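Local coordinates for major pilin backbone protein T-antigen, T13 (PDB 6BBT) that forms the backbone (major pilin) subunit of the pili of Streptococcus pyogenes and is the trypsin-resistant T-antigen used in serotyping, at residues A[94-99]-A[117-122]; A[20-25]-A[70-75]. One frame throughout, in Å; residues are numbered along the deposited sequence.

Contact 1. Residues A[94-99]-A[117-122]; sequences IYRYTV and TVDVYV
Residues 94-99 and 117-122 pair as neighbouring antiparallel strands, Tyr95 facing Val120 and Tyr97 facing Val118, within a beta sheet of the Spy0128-like isopeptide-containing domain. Tyr95 and Val120 are a hydrogen-bonded pair, with Tyr95 N to Val120 O at 2.9 Å and Val120 N to Tyr95 O at 2.8 Å; Tyr97 and Val118 form the next such pair. Between them the non-hydrogen-bonded pair Arg96-Asp119 carries a salt bridge. Arg96 presents its guanidinium side-on: NE gives an N-H to OD1 of Asp119 at 2.7 Å, and NH2 reaches Asp119 OD2 at 3.1 Å, each oxygen using its syn lone pair. The arginine chain turns at chi3 (-75°), and the guanidinium and carboxylate planes end up 24° apart. On the same face Ile94 lies alongside Tyr121, with CG1 3.6 Å from the ring centroid in a CH-pi contact almost on the ring normal, while Ile94 CG2 packs 3.5 Å from Asp119 CG. The side chains on the other face, Tyr95, Tyr97, Val118 and Val120, are buried; the hydroxyls bond to Gly91 O (Tyr95) and Glu55 O (Tyr97). Here Tyr95 CD1 meets Val122 CG2 at 3.5 Å, Tyr97 CE1 approaches Val120 CG2, and Val99 touches Val118; Ile148 of strand 148-166 touches both valines of that last pair. The ladder therefore has two chemically different faces: a buried aromatic and valine layer, and a face where Arg96, Asp119 and Tyr121 are partly exposed beside the buried Ile94 and two bonds resist rotation of the Arg96 and Asp119 end groups.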
loop_
_atom_site.group_PDB
_atom_site.type_symbol
_atom_site.label_atom_id
_atom_site.label_comp_id
_atom_site.label_asym_id
_atom_site.label_seq_id
_atom_site.Cartn_x
_atom_site.Cartn_y
_atom_site.Cartn_z
ATOM N N ILE A 94 35.890 -4.726 -9.407
ATOM C CA ILE A 94 34.641 -4.039 -9.163
ATOM C C ILE A 94 33.533 -4.931 -9.706
ATOM O O ILE A 94 33.520 -5.281 -10.889
ATOM C CB ILE A 94 34.632 -2.657 -9.820
ATOM C CG1 ILE A 94 35.586 -1.725 -9.062
ATOM C CG2 ILE A 94 33.219 -2.077 -9.845
ATOM C CD1 ILE A 94 36.069 -0.549 -9.881
ATOM N N TYR A 95 32.618 -5.307 -8.820
ATOM C CA TYR A 95 31.541 -6.204 -9.161
ATOM C C TYR A 95 30.244 -5.399 -9.161
ATOM O O TYR A 95 29.923 -4.723 -8.187
ATOM C CB TYR A 95 31.521 -7.366 -8.180
ATOM C CG TYR A 95 32.733 -8.275 -8.315
ATOM C CD1 TYR A 95 33.916 -8.008 -7.615
ATOM C CD2 TYR A 95 32.693 -9.403 -9.131
ATOM C CE1 TYR A 95 35.019 -8.843 -7.733
ATOM C CE2 TYR A 95 33.790 -10.244 -9.255
ATOM C CZ TYR A 95 34.950 -9.959 -8.559
ATOM O OH TYR A 95 36.042 -10.800 -8.682
ATOM N N ARG A 96 29.542 -5.462 -10.282
ATOM C CA ARG A 96 28.426 -4.582 -10.568
ATOM C C ARG A 96 27.102 -5.337 -10.530
ATOM O O ARG A 96 26.953 -6.383 -11.172
ATOM C CB ARG A 96 28.594 -3.945 -11.929
ATOM C CG ARG A 96 27.524 -2.919 -12.263
ATOM C CD ARG A 96 27.958 -2.073 -13.445
ATOM N NE ARG A 96 28.973 -1.101 -13.052
ATOM C CZ ARG A 96 29.744 -0.420 -13.903
ATOM N NH1 ARG A 96 29.649 -0.599 -15.215
ATOM N NH2 ARG A 96 30.633 0.447 -13.433
ATOM N N TYR A 97 26.143 -4.766 -9.806
ATOM C CA TYR A 97 24.830 -5.376 -9.628
ATOM C C TYR A 97 23.737 -4.368 -9.924
ATOM O O TYR A 97 23.965 -3.160 -9.860
ATOM C CB TYR A 97 24.659 -5.830 -8.185
ATOM C CG TYR A 97 25.683 -6.794 -7.643
ATOM C CD1 TYR A 97 26.931 -6.355 -7.214
ATOM C CD2 TYR A 97 25.376 -8.146 -7.498
ATOM C CE1 TYR A 97 27.860 -7.244 -6.692
ATOM C CE2 TYR A 97 26.288 -9.036 -6.963
ATOM C CZ TYR A 97 27.525 -8.584 -6.564
ATOM O OH TYR A 97 28.418 -9.488 -6.036
ATOM N N THR A 98 22.542 -4.881 -10.205
ATOM C CA THR A 98 21.361 -4.055 -10.372
ATOM C C THR A 98 20.425 -4.331 -9.189
ATOM O O THR A 98 20.193 -5.489 -8.838
ATOM C CB THR A 98 20.694 -4.324 -11.727
ATOM O OG1 THR A 98 21.662 -4.123 -12.771
ATOM C CG2 THR A 98 19.501 -3.392 -11.954
ATOM N N VAL A 99 19.936 -3.262 -8.557
ATOM C CA VAL A 99 18.978 -3.359 -7.443
ATOM C C VAL A 99 17.656 -2.741 -7.898
ATOM O O VAL A 99 17.641 -1.667 -8.496
ATOM C CB VAL A 99 19.512 -2.662 -6.175
ATOM C CG1 VAL A 99 18.471 -2.631 -5.036
ATOM C CG2 VAL A 99 20.769 -3.361 -5.714
ATOM N N THR A 117 22.107 0.913 -9.625
ATOM C CA THR A 117 23.308 0.152 -9.929
ATOM C C THR A 117 24.287 0.289 -8.787
ATOM O O THR A 117 24.378 1.338 -8.150
ATOM C CB THR A 117 23.951 0.534 -11.288
ATOM O OG1 THR A 117 25.068 -0.334 -11.537
ATOM C CG2 THR A 117 24.400 1.979 -11.318
ATOM N N VAL A 118 24.992 -0.802 -8.524
ATOM C CA VAL A 118 25.828 -0.937 -7.354
ATOM C C VAL A 118 27.184 -1.514 -7.775
ATOM O O VAL A 118 27.228 -2.608 -8.339
ATOM C CB VAL A 118 25.181 -1.885 -6.325
ATOM C CG1 VAL A 118 26.067 -2.035 -5.094
ATOM C CG2 VAL A 118 23.809 -1.367 -5.913
ATOM N N ASP A 119 28.266 -0.778 -7.499
ATOM C CA ASP A 119 29.633 -1.304 -7.642
ATOM C C ASP A 119 30.215 -1.665 -6.289
ATOM O O ASP A 119 30.298 -0.826 -5.399
ATOM C CB ASP A 119 30.540 -0.282 -8.336
ATOM C CG ASP A 119 30.260 -0.169 -9.815
ATOM O OD1 ASP A 119 29.656 -1.085 -10.409
ATOM O OD2 ASP A 119 30.660 0.843 -10.405
ATOM N N VAL A 120 30.618 -2.925 -6.151
ATOM C CA VAL A 120 31.266 -3.404 -4.943
ATOM C C VAL A 120 32.764 -3.552 -5.237
ATOM O O VAL A 120 33.162 -4.331 -6.114
ATOM C CB VAL A 120 30.662 -4.746 -4.492
ATOM C CG1 VAL A 120 31.247 -5.172 -3.155
ATOM C CG2 VAL A 120 29.142 -4.629 -4.393
ATOM N N TYR A 121 33.568 -2.795 -4.499
ATOM C CA TYR A 121 35.029 -2.777 -4.663
ATOM C C TYR A 121 35.648 -3.870 -3.802
ATOM O O TYR A 121 35.632 -3.778 -2.575
ATOM C CB TYR A 121 35.593 -1.401 -4.272
ATOM C CG TYR A 121 35.389 -0.352 -5.337
ATOM C CD1 TYR A 121 34.108 -0.011 -5.772
ATOM C CD2 TYR A 121 36.469 0.294 -5.926
ATOM C CE1 TYR A 121 33.912 0.935 -6.760
ATOM C CE2 TYR A 121 36.281 1.242 -6.916
ATOM C CZ TYR A 121 35.005 1.560 -7.326
ATOM O OH TYR A 121 34.807 2.496 -8.303
ATOM N N VAL A 122 36.196 -4.897 -4.447
ATOM C CA VAL A 122 36.704 -6.090 -3.754
ATOM C C VAL A 122 38.249 -6.144 -3.747
ATOM O O VAL A 122 38.872 -6.191 -4.816
ATOM C CB VAL A 122 36.108 -7.359 -4.403
ATOM C CG1 VAL A 122 36.732 -8.635 -3.833
ATOM C CG2 VAL A 122 34.594 -7.371 -4.219
#

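Contact 2. Residues A[20-25]-A[70-75]; sequences TDNEIL and TDKESA
Asn22 and Lys72 cross obliquely, each using its side chain to reach backbone of the other segment. The lysine chain runs past the asparagine, CD lying 3.9 Å from Asn22 CB, and delivers NZ to Asn22 O at 2.7 Å. A bend at chi2 (-68°) turns the otherwise extended outer part of the chain toward the 20-25 loop. The ammonium group also makes a weak bond to Ile24 O at 3.3 Å, and a further weak one to the hydroxyl of Tyr19, which itself bonds to Ile24 O. In the reverse direction Asn22 OD1 accepts the backbone N-H of Glu73 at 3.1 Å, with the donor tilted 26° from the amide's carbonyl plane. Asn22 ND2 makes a weak bond to a water that is also hydrogen-bonded to Ser74 OG, so it bridges the two loops. The Glu73 side chain stands at about a right angle to that of Asn22; its CB packs 3.5 Å from Asn22 OD1, and its OE2 forms a salt bridge with Lys76. Such reciprocal side-chain-to-backbone bonding at the surface joins two loops that lead into strands 29-37 and 77-83, with the carbonyl of Asn22 presented by a type I beta turn, Asp21 to Ile24, that is braced by an Asx turn in which Asp21 OD1 accepts from Glu23 N at 3.0 Å.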
loop_
_atom_site.group_PDB
_atom_site.type_symbol
_atom_site.label_atom_id
_atom_site.label_comp_id
_atom_site.label_asym_id
_atom_site.label_seq_id
_atom_site.Cartn_x
_atom_site.Cartn_y
_atom_site.Cartn_z
ATOM N N THR A 20 1.080 11.121 4.916
ATOM C CA THR A 20 0.963 12.465 5.486
ATOM C C THR A 20 -0.235 12.656 6.411
ATOM O O THR A 20 -0.415 13.764 6.947
ATOM C CB THR A 20 0.913 13.519 4.379
ATOM O OG1 THR A 20 -0.229 13.292 3.557
ATOM C CG2 THR A 20 2.191 13.463 3.523
ATOM N N ASP A 21 -1.025 11.612 6.648
ATOM C CA ASP A 21 -2.285 11.780 7.392
ATOM C C ASP A 21 -2.551 10.542 8.258
ATOM O O ASP A 21 -2.898 9.482 7.735
ATOM C CB ASP A 21 -3.419 12.031 6.397
ATOM C CG ASP A 21 -4.786 12.179 7.050
ATOM O OD1 ASP A 21 -4.913 12.125 8.291
ATOM O OD2 ASP A 21 -5.747 12.349 6.286
ATOM N N ASN A 22 -2.433 10.708 9.577
ATOM C CA ASN A 22 -2.622 9.609 10.507
ATOM C C ASN A 22 -4.018 9.016 10.572
ATOM O O ASN A 22 -4.167 7.933 11.100
ATOM C CB ASN A 22 -2.157 9.984 11.911
ATOM C CG ASN A 22 -0.672 10.190 12.002
ATOM O OD1 ASN A 22 0.094 9.817 11.115
ATOM N ND2 ASN A 22 -0.250 10.790 13.094
ATOM N N GLU A 23 -5.025 9.698 10.022
ATOM C CA GLU A 23 -6.372 9.133 9.893
ATOM C C GLU A 23 -6.456 7.993 8.870
ATOM O O GLU A 23 -7.430 7.260 8.851
ATOM C CB GLU A 23 -7.373 10.206 9.460
ATOM C CG GLU A 23 -7.585 11.295 10.505
ATOM C CD GLU A 23 -8.831 12.142 10.249
ATOM O OE1 GLU A 23 -9.370 12.154 9.109
ATOM O OE2 GLU A 23 -9.257 12.819 11.210
ATOM N N ILE A 24 -5.470 7.904 7.981
ATOM C CA ILE A 24 -5.439 6.879 6.940
ATOM C C ILE A 24 -4.733 5.643 7.483
ATOM O O ILE A 24 -3.710 5.739 8.206
ATOM C CB ILE A 24 -4.748 7.427 5.676
ATOM C CG1 ILE A 24 -5.657 8.509 5.055
ATOM C CG2 ILE A 24 -4.453 6.312 4.670
ATOM C CD1 ILE A 24 -5.027 9.260 3.913
ATOM N N LEU A 25 -5.286 4.481 7.161
ATOM C CA LEU A 25 -4.660 3.204 7.578
ATOM C C LEU A 25 -3.527 2.830 6.618
ATOM O O LEU A 25 -3.772 2.619 5.440
ATOM C CB LEU A 25 -5.679 2.071 7.596
ATOM C CG LEU A 25 -6.722 2.026 8.686
ATOM C CD1 LEU A 25 -7.484 0.702 8.590
ATOM C CD2 LEU A 25 -6.068 2.203 10.059
ATOM N N THR A 70 -0.502 -0.293 12.217
ATOM C CA THR A 70 -0.095 0.609 13.289
ATOM C C THR A 70 0.961 1.641 12.872
ATOM O O THR A 70 1.272 2.547 13.648
ATOM C CB THR A 70 0.455 -0.154 14.512
ATOM O OG1 THR A 70 1.657 -0.833 14.171
ATOM C CG2 THR A 70 -0.557 -1.143 15.064
ATOM N N ASP A 71 1.548 1.502 11.684
ATOM C CA ASP A 71 2.563 2.456 11.240
ATOM C C ASP A 71 1.916 3.782 10.850
ATOM O O ASP A 71 0.999 3.831 10.023
ATOM C CB ASP A 71 3.408 1.890 10.087
ATOM C CG ASP A 71 4.318 0.752 10.536
ATOM O OD1 ASP A 71 4.684 0.699 11.736
ATOM O OD2 ASP A 71 4.655 -0.114 9.709
ATOM N N LYS A 72 2.374 4.842 11.507
ATOM C CA LYS A 72 1.876 6.188 11.290
ATOM C C LYS A 72 3.042 7.029 10.745
ATOM O O LYS A 72 4.071 6.469 10.303
ATOM C CB LYS A 72 1.285 6.765 12.595
ATOM C CG LYS A 72 0.067 6.034 13.161
ATOM C CD LYS A 72 -1.130 6.222 12.230
ATOM C CE LYS A 72 -2.332 5.382 12.596
ATOM N NZ LYS A 72 -3.330 5.346 11.478
ATOM N N GLU A 73 2.863 8.359 10.756
ATOM C CA GLU A 73 3.825 9.345 10.247
ATOM C C GLU A 73 5.250 9.044 10.638
ATOM O O GLU A 73 6.172 9.147 9.833
ATOM C CB GLU A 73 3.482 10.744 10.802
ATOM C CG GLU A 73 4.467 11.835 10.385
ATOM C CD GLU A 73 4.396 12.095 8.911
ATOM O OE1 GLU A 73 3.269 12.026 8.372
ATOM O OE2 GLU A 73 5.454 12.370 8.305
ATOM N N SER A 74 5.412 8.689 11.893
ATOM C CA SER A 74 6.702 8.381 12.475
ATOM C C SER A 74 7.301 7.022 12.110
ATOM O O SER A 74 8.413 6.726 12.533
ATOM C CB SER A 74 6.534 8.442 13.984
ATOM O OG SER A 74 5.381 7.702 14.345
ATOM N N ALA A 75 6.591 6.176 11.361
ATOM C CA ALA A 75 7.127 4.867 11.003
ATOM C C ALA A 75 7.043 4.610 9.493
ATOM O O ALA A 75 7.052 3.467 9.040
ATOM C CB ALA A 75 6.404 3.784 11.785
HETATM O O HOH W 1 2.779 9.614 13.785
#

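Overall arrangement
Both contacts fall within the Spy0128-like isopeptide-containing domain, yet their centres are 35 Å apart and their nearest atoms about 19 Å, so they do not touch. Both segments of contact 2 precede those of contact 1 in the sequence. Contact 1 pairs strands 93-101 and 116-123 inside a sheet, far from the centre of the chain; contact 2 joins two surface loops nearer that centre. Strand 29-37, which follows the 20-25 loop, pairs with strand 93-101 and thus connects the two places. In the 20-25 loop, Asp21 and Glu23 form salt bridges with Lys225 of the DUF7601 range, placing these loops close to the junction of the two family regions.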